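Local coordinates for protein putative peptidase (Bacteroides fragilis, PDB 5DYN) that probably acts as a cysteine protease of the clostripain family that cleaves and so activates the B. fragilis toxin, at residues 48-53 with 77-82; 92-97 with 199-204; 132-137 with 165-170. All blocks are in the same frame, centred on the assembly; numbering follows the deposited sequence.

The chain is the C-terminal part of the full-length protein. From its N terminus, contact 1 closes first: strand 50-53 of the central mixed sheet meets the start of helix 78-92, closing a loop of 23 residues that holds helix 65-72. Contact 2 opens where helix 78-92 runs out, and 92-97 meets 199-204 on the outermost strand 200-203 of the same sheet, 101 residues later. Contact 3 falls wholly within that long interval and joins the C-terminal ends of helices 130-133 and 160-167. No two contacts cross. Contacts 1 and 2 both involve strands of this sheet, with centres 24 Å apart; contact 3 lies on the opposite side of the chain's centre from contact 1.

Contact 1 of 3, residues 48-53 with 77-82; sequences GSYLIS and NAALKI
Ile52 and Ala79 are the middle of this contact: the terminal methyl Ile52 CD1 lies 3.6 Å from Ala79 CA and about as near its methyl, so it reaches the helix backbone itself. The same CD1 meets Ile82 CD1 end to end at 3.9 Å, one helical turn further on. The same alanine methyl also meets the base of Tyr50, Ala79 CB lying 3.8 Å from Tyr50 CB, and the ring carbons CG and CD2 of Tyr50 continue that approach obliquely. With CG1 of Ile52 anti to its carbonyl carbon (chi1 -44°) and the chain extended at chi2 (168°), the CD1 methyl is carried straight out toward the helix. The strand is held by backbone bonds of Ile52 with Leu28 and Phe30, while Phe27 packs on both Ile52 and Ile82. Val68, Ala71 and Met72 of helix 65-72 also pack on Ile82. The axes of strand 50-53 and helix 78-82 come within 9.2 Å and run at 9°, nearly parallel in direction, with small Ala79 where the CA atoms come nearest. This helix-on-sheet packing through alternate strand residues is the layered alpha/beta architecture of clan CD cysteine peptidases.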
# COMPACT_ATOMS: atom_id res chain seq x y z
N GLY B 48 -6.56 1.13 10.78
CA GLY B 48 -7.10 2.31 10.16
C GLY B 48 -8.39 2.05 9.42
O GLY B 48 -8.96 0.96 9.50
N SER B 49 -8.86 3.06 8.70
CA SER B 49 -10.12 2.97 7.99
C SER B 49 -9.92 2.62 6.51
O SER B 49 -10.65 1.80 5.96
CB SER B 49 -10.90 4.28 8.12
OG SER B 49 -10.98 4.67 9.48
N TYR B 50 -8.93 3.24 5.88
CA TYR B 50 -8.72 3.04 4.44
C TYR B 50 -7.28 2.69 4.08
O TYR B 50 -6.34 3.27 4.61
CB TYR B 50 -9.16 4.29 3.68
CG TYR B 50 -10.63 4.60 3.86
CD1 TYR B 50 -11.60 3.92 3.14
CD2 TYR B 50 -11.04 5.58 4.77
CE1 TYR B 50 -12.94 4.20 3.31
CE2 TYR B 50 -12.38 5.86 4.95
CZ TYR B 50 -13.33 5.17 4.22
OH TYR B 50 -14.66 5.44 4.39
N LEU B 51 -7.14 1.74 3.17
CA LEU B 51 -5.84 1.35 2.64
C LEU B 51 -5.64 1.93 1.24
O LEU B 51 -6.46 1.69 0.35
CB LEU B 51 -5.70 -0.18 2.60
CG LEU B 51 -4.41 -0.72 1.98
CD1 LEU B 51 -3.22 -0.40 2.86
CD2 LEU B 51 -4.50 -2.21 1.72
N ILE B 52 -4.57 2.69 1.06
CA ILE B 52 -4.32 3.35 -0.22
C ILE B 52 -2.98 2.93 -0.82
O ILE B 52 -1.92 3.20 -0.24
CB ILE B 52 -4.33 4.88 -0.06
CG1 ILE B 52 -5.51 5.32 0.80
CG2 ILE B 52 -4.35 5.56 -1.43
CD1 ILE B 52 -5.43 6.77 1.25
N SER B 53 -3.03 2.28 -1.98
CA SER B 53 -1.82 1.85 -2.67
C SER B 53 -2.17 1.33 -4.07
O SER B 53 -3.28 1.53 -4.56
CB SER B 53 -1.09 0.77 -1.87
OG SER B 53 0.19 0.49 -2.43
N ASN B 77 -12.83 12.82 3.61
CA ASN B 77 -12.58 12.15 2.33
C ASN B 77 -11.14 12.33 1.88
O ASN B 77 -10.87 12.38 0.68
CB ASN B 77 -13.54 12.66 1.25
CG ASN B 77 -14.96 12.21 1.49
OD1 ASN B 77 -15.87 13.03 1.63
ND2 ASN B 77 -15.17 10.90 1.55
N ALA B 78 -10.24 12.42 2.84
CA ALA B 78 -8.82 12.55 2.54
C ALA B 78 -8.33 11.37 1.71
O ALA B 78 -7.62 11.55 0.73
CB ALA B 78 -8.01 12.67 3.83
N ALA B 79 -8.75 10.16 2.10
CA ALA B 79 -8.32 8.94 1.44
C ALA B 79 -8.66 8.96 -0.05
O ALA B 79 -7.83 8.62 -0.89
CB ALA B 79 -8.94 7.72 2.11
N LEU B 80 -9.88 9.37 -0.36
CA LEU B 80 -10.31 9.48 -1.76
C LEU B 80 -9.55 10.58 -2.48
O LEU B 80 -9.15 10.42 -3.63
CB LEU B 80 -11.82 9.74 -1.84
CG LEU B 80 -12.74 8.57 -1.52
CD1 LEU B 80 -14.19 9.03 -1.54
CD2 LEU B 80 -12.52 7.43 -2.49
N LYS B 81 -9.35 11.70 -1.79
CA LYS B 81 -8.66 12.83 -2.38
C LYS B 81 -7.18 12.53 -2.60
O LYS B 81 -6.60 12.96 -3.60
CB LYS B 81 -8.84 14.07 -1.51
CG LYS B 81 -10.25 14.65 -1.57
CD LYS B 81 -10.51 15.61 -0.43
CE LYS B 81 -11.87 16.28 -0.56
NZ LYS B 81 -11.94 17.15 -1.77
N ILE B 82 -6.58 11.77 -1.69
CA ILE B 82 -5.21 11.30 -1.86
C ILE B 82 -5.08 10.46 -3.14
O ILE B 82 -4.19 10.69 -3.96
CB ILE B 82 -4.73 10.45 -0.66
CG1 ILE B 82 -4.57 11.32 0.58
CG2 ILE B 82 -3.41 9.76 -0.98
CD1 ILE B 82 -4.39 10.52 1.86

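Contact 2 of 3, residues 92-97 with 199-204; sequences SRYDDG and AGMFTM. Unlike the reference sequence in segment 92-97: Asp95 (reference Asn).
Met201 is the one residue of 199-204 that touches 92-97, and it does so through its whole thioether chain, against Tyr94, Asp96 and Gly97. The van der Waals part comes first. Met201 SD lies 3.6 Å from Gly97 CA, which is 6.4 Å from Met201 CA. Gly97 has no side chain, and a CB there would run into Met201 CG. Behind the sulfur, Met201 CG rests 3.9 Å from Asp96 O; ahead of it, the methyl CE reaches the peptide between the two residues, 4.0 Å from Gly97 N. Turns of the same sign at chi2 and chi3 (both -58°) fold the chain so that CG, SD and CE all meet this piece of main chain. The methyl then has two outer neighbours: Asp96 OD1 at 4.1 Å, and Tyr94 CE1 at 4.4 Å, to whose ring it stands obliquely.

The polar interactions are made around the methionine, with partners beyond it. Asp96 OD1 forms a salt bridge with Arg193 NE on strand 185-196, and the Met201 side chain also packs on Arg193. A weak hydrogen bond joins Tyr94 OH and the backbone N of Arg193, and the backbone N of Asp96 sits 3.5 Å above the centre of the Tyr94 ring. The Tyr94 side chain comes within about 4 Å of a bound sodium ion. Backbone bonds of Asp95 and Gly97 with Thr106 also hold the loop.

A flexible, weakly directional thioether laid over peptide groups imposes little orientation by itself; the directional bonds to Arg193 and Thr106 probably set the position of the loop beside the sheet edge.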
# COMPACT_ATOMS: atom_id res chain seq x y z
N SER B 92 -2.69 12.81 -16.44
CA SER B 92 -2.54 14.03 -17.21
C SER B 92 -1.29 13.97 -18.07
O SER B 92 -1.24 14.55 -19.16
CB SER B 92 -2.47 15.25 -16.28
OG SER B 92 -3.70 15.44 -15.60
N ARG B 93 -0.28 13.26 -17.59
CA ARG B 93 0.99 13.16 -18.29
C ARG B 93 1.14 11.81 -18.98
O ARG B 93 2.20 11.49 -19.51
CB ARG B 93 2.14 13.40 -17.31
CG ARG B 93 2.13 14.79 -16.70
CD ARG B 93 2.99 14.89 -15.46
NE ARG B 93 3.03 16.26 -14.96
CZ ARG B 93 2.06 16.84 -14.26
NH1 ARG B 93 0.96 16.16 -13.97
NH2 ARG B 93 2.19 18.10 -13.85
N TYR B 94 0.06 11.03 -18.99
CA TYR B 94 0.07 9.71 -19.60
C TYR B 94 0.19 9.78 -21.11
O TYR B 94 -0.61 10.43 -21.77
CB TYR B 94 -1.19 8.94 -19.20
CG TYR B 94 -1.30 7.57 -19.83
CD1 TYR B 94 -0.56 6.50 -19.34
CD2 TYR B 94 -2.13 7.34 -20.92
CE1 TYR B 94 -0.65 5.24 -19.91
CE2 TYR B 94 -2.24 6.09 -21.49
CZ TYR B 94 -1.49 5.04 -20.99
OH TYR B 94 -1.59 3.80 -21.56
N ASP B 95 1.19 9.10 -21.66
CA ASP B 95 1.37 9.04 -23.10
C ASP B 95 1.78 7.62 -23.51
O ASP B 95 2.63 7.43 -24.38
CB ASP B 95 2.42 10.06 -23.56
CG ASP B 95 2.34 10.35 -25.05
OD1 ASP B 95 1.26 10.17 -25.64
OD2 ASP B 95 3.37 10.75 -25.63
N ASP B 96 1.16 6.64 -22.85
CA ASP B 96 1.42 5.22 -23.09
C ASP B 96 2.91 4.89 -23.00
O ASP B 96 3.43 4.09 -23.78
CB ASP B 96 0.86 4.79 -24.45
CG ASP B 96 0.73 3.28 -24.58
OD1 ASP B 96 0.50 2.61 -23.55
OD2 ASP B 96 0.87 2.77 -25.71
N GLY B 97 3.60 5.52 -22.04
CA GLY B 97 4.99 5.20 -21.77
C GLY B 97 6.01 5.73 -22.76
O GLY B 97 7.18 5.37 -22.69
N ALA B 199 8.96 -5.65 -16.99
CA ALA B 199 8.39 -6.08 -18.27
C ALA B 199 8.08 -4.91 -19.22
O ALA B 199 7.87 -5.12 -20.42
CB ALA B 199 7.13 -6.89 -18.03
N GLY B 200 8.05 -3.70 -18.69
CA GLY B 200 7.74 -2.53 -19.50
C GLY B 200 6.28 -2.13 -19.38
O GLY B 200 5.61 -2.48 -18.40
N MET B 201 5.78 -1.39 -20.36
CA MET B 201 4.37 -1.03 -20.39
C MET B 201 3.54 -2.30 -20.52
O MET B 201 3.81 -3.14 -21.37
CB MET B 201 4.07 -0.07 -21.54
CG MET B 201 4.76 1.28 -21.42
SD MET B 201 4.32 2.15 -19.90
CE MET B 201 2.54 2.26 -20.05
N PHE B 202 2.54 -2.43 -19.66
CA PHE B 202 1.64 -3.58 -19.72
C PHE B 202 0.19 -3.12 -19.57
O PHE B 202 -0.08 -2.11 -18.92
CB PHE B 202 1.99 -4.60 -18.63
CG PHE B 202 1.72 -4.12 -17.23
CD1 PHE B 202 2.63 -3.30 -16.57
CD2 PHE B 202 0.57 -4.51 -16.56
CE1 PHE B 202 2.39 -2.87 -15.28
CE2 PHE B 202 0.33 -4.09 -15.26
CZ PHE B 202 1.24 -3.26 -14.62
N THR B 203 -0.72 -3.86 -20.19
CA THR B 203 -2.14 -3.50 -20.17
C THR B 203 -2.79 -3.80 -18.82
O THR B 203 -2.62 -4.88 -18.25
CB THR B 203 -2.92 -4.24 -21.28
OG1 THR B 203 -2.32 -3.97 -22.55
CG2 THR B 203 -4.37 -3.80 -21.30
N MET B 204 -3.53 -2.82 -18.30
CA MET B 204 -4.36 -3.02 -17.13
C MET B 204 -5.77 -3.40 -17.57
O MET B 204 -6.50 -2.55 -18.09
CB MET B 204 -4.39 -1.77 -16.25
CG MET B 204 -5.29 -1.89 -15.03
SD MET B 204 -4.63 -3.05 -13.83
CE MET B 204 -3.18 -2.17 -13.26

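Contact 3 of 3, residues 132-137 with 165-170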
# COMPACT_ATOMS: atom_id res chain seq x y z
N ARG B 132 -15.77 -24.59 -1.75
CA ARG B 132 -16.82 -25.12 -2.61
C ARG B 132 -16.39 -25.23 -4.07
O ARG B 132 -16.86 -26.11 -4.80
CB ARG B 132 -18.06 -24.22 -2.49
CG ARG B 132 -19.31 -24.71 -3.18
CD ARG B 132 -20.51 -23.96 -2.64
NE ARG B 132 -21.63 -23.91 -3.58
CZ ARG B 132 -22.73 -23.19 -3.38
NH1 ARG B 132 -22.86 -22.46 -2.28
NH2 ARG B 132 -23.69 -23.19 -4.29
N TYR B 133 -15.48 -24.36 -4.50
CA TYR B 133 -15.08 -24.31 -5.90
C TYR B 133 -13.62 -24.67 -6.12
O TYR B 133 -13.13 -24.65 -7.24
CB TYR B 133 -15.36 -22.92 -6.48
CG TYR B 133 -16.83 -22.63 -6.67
CD1 TYR B 133 -17.58 -22.05 -5.66
CD2 TYR B 133 -17.47 -22.97 -7.86
CE1 TYR B 133 -18.92 -21.79 -5.83
CE2 TYR B 133 -18.81 -22.72 -8.04
CZ TYR B 133 -19.53 -22.13 -7.02
OH TYR B 133 -20.88 -21.87 -7.19
N ILE B 134 -12.93 -25.00 -5.03
CA ILE B 134 -11.55 -25.46 -5.12
C ILE B 134 -11.42 -26.75 -4.31
O ILE B 134 -10.91 -26.74 -3.18
CB ILE B 134 -10.55 -24.40 -4.62
CG1 ILE B 134 -10.85 -23.04 -5.24
CG2 ILE B 134 -9.12 -24.83 -4.92
CD1 ILE B 134 -9.96 -21.93 -4.74
N THR B 135 -11.90 -27.84 -4.88
CA THR B 135 -11.98 -29.11 -4.17
C THR B 135 -10.72 -29.95 -4.35
O THR B 135 -10.43 -30.83 -3.54
CB THR B 135 -13.20 -29.93 -4.62
OG1 THR B 135 -13.18 -30.07 -6.05
CG2 THR B 135 -14.48 -29.22 -4.22
N GLY B 136 -9.97 -29.68 -5.42
CA GLY B 136 -8.75 -30.41 -5.71
C GLY B 136 -7.50 -29.54 -5.68
O GLY B 136 -7.59 -28.32 -5.53
N LYS B 137 -6.34 -30.17 -5.82
CA LYS B 137 -5.07 -29.45 -5.83
C LYS B 137 -4.45 -29.46 -7.22
O LYS B 137 -3.90 -30.48 -7.66
CB LYS B 137 -4.10 -30.07 -4.81
CG LYS B 137 -2.73 -29.41 -4.78
CD LYS B 137 -1.88 -29.96 -3.64
CE LYS B 137 -0.48 -29.38 -3.65
NZ LYS B 137 0.39 -30.00 -2.61
N TYR B 165 -14.46 -14.74 -9.92
CA TYR B 165 -15.30 -14.83 -11.10
C TYR B 165 -14.95 -16.05 -11.95
O TYR B 165 -15.83 -16.73 -12.48
CB TYR B 165 -15.17 -13.56 -11.94
CG TYR B 165 -16.09 -13.52 -13.14
CD1 TYR B 165 -17.37 -12.98 -13.03
CD2 TYR B 165 -15.69 -14.01 -14.37
CE1 TYR B 165 -18.22 -12.93 -14.12
CE2 TYR B 165 -16.53 -13.97 -15.47
CZ TYR B 165 -17.79 -13.43 -15.33
OH TYR B 165 -18.64 -13.39 -16.41
N GLN B 166 -13.65 -16.31 -12.07
CA GLN B 166 -13.16 -17.43 -12.87
C GLN B 166 -13.62 -18.77 -12.30
O GLN B 166 -14.19 -19.60 -13.01
CB GLN B 166 -11.63 -17.39 -12.94
CG GLN B 166 -11.01 -18.37 -13.93
CD GLN B 166 -10.95 -17.81 -15.33
OE1 GLN B 166 -11.91 -17.23 -15.83
NE2 GLN B 166 -9.79 -17.96 -15.98
N ILE B 167 -13.39 -18.98 -11.01
CA ILE B 167 -13.66 -20.27 -10.38
C ILE B 167 -15.15 -20.52 -10.17
O ILE B 167 -15.57 -21.66 -10.01
CB ILE B 167 -12.93 -20.40 -9.03
CG1 ILE B 167 -13.51 -19.42 -8.01
CG2 ILE B 167 -11.44 -20.16 -9.21
CD1 ILE B 167 -12.88 -19.54 -6.64
N THR B 168 -15.94 -19.45 -10.18
CA THR B 168 -17.39 -19.59 -10.05
C THR B 168 -18.08 -19.43 -11.40
O THR B 168 -19.31 -19.46 -11.47
CB THR B 168 -17.99 -18.57 -9.06
OG1 THR B 168 -17.81 -17.25 -9.58
CG2 THR B 168 -17.32 -18.68 -7.70
N ALA B 169 -17.29 -19.23 -12.45
CA ALA B 169 -17.81 -19.00 -13.79
C ALA B 169 -18.85 -17.88 -13.80
O ALA B 169 -19.78 -17.89 -14.62
CB ALA B 169 -18.40 -20.28 -14.36
N GLY B 170 -18.70 -16.93 -12.88
CA GLY B 170 -19.62 -15.82 -12.75
C GLY B 170 -21.06 -16.22 -12.46
O GLY B 170 -21.99 -15.54 -12.89
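The ring of Tyr133 takes Thr168 CG2 over one face: the methyl is 3.9 Å from the ring centroid and 9° off the normal, a well-centred CH-pi contact. Ile167 O comes at the ring obliquely, 3.2 Å from Tyr133 CD2. At its far end the phenol hydroxyl is fixed by hydrogen bonds with Asp173 and Asn171. A second ring, that of Tyr165, has Gly170 CA 3.4 Å above one face, offset toward the rim. That glycine arrives there through the Schellman motif ending helix 160-167: Ala169 turns to positive phi (51°), Gly170 N bonds Tyr165 O at 2.9 Å, and Ala169 N bonds Gln166 O at 3.2 Å. The same ending lays Thr168 against the tyrosine. Its OG1 sits between backbone N and carbonyl carbon (chi1 65°) and hydrogen-bonds with Ile164 O, which leaves CG2 for the ring. Beside the aromatic contact, Ile167 CD1 lies 4.2 Å from Tyr133 CB and equally far from Ile134 CD1, the two isoleucines meeting methyl to methyl. Ile134, just past the end of helix 130-133, is covered further by Phe140, Trp238 and Thr241, and its backbone bonds with Gly242 near the C terminus.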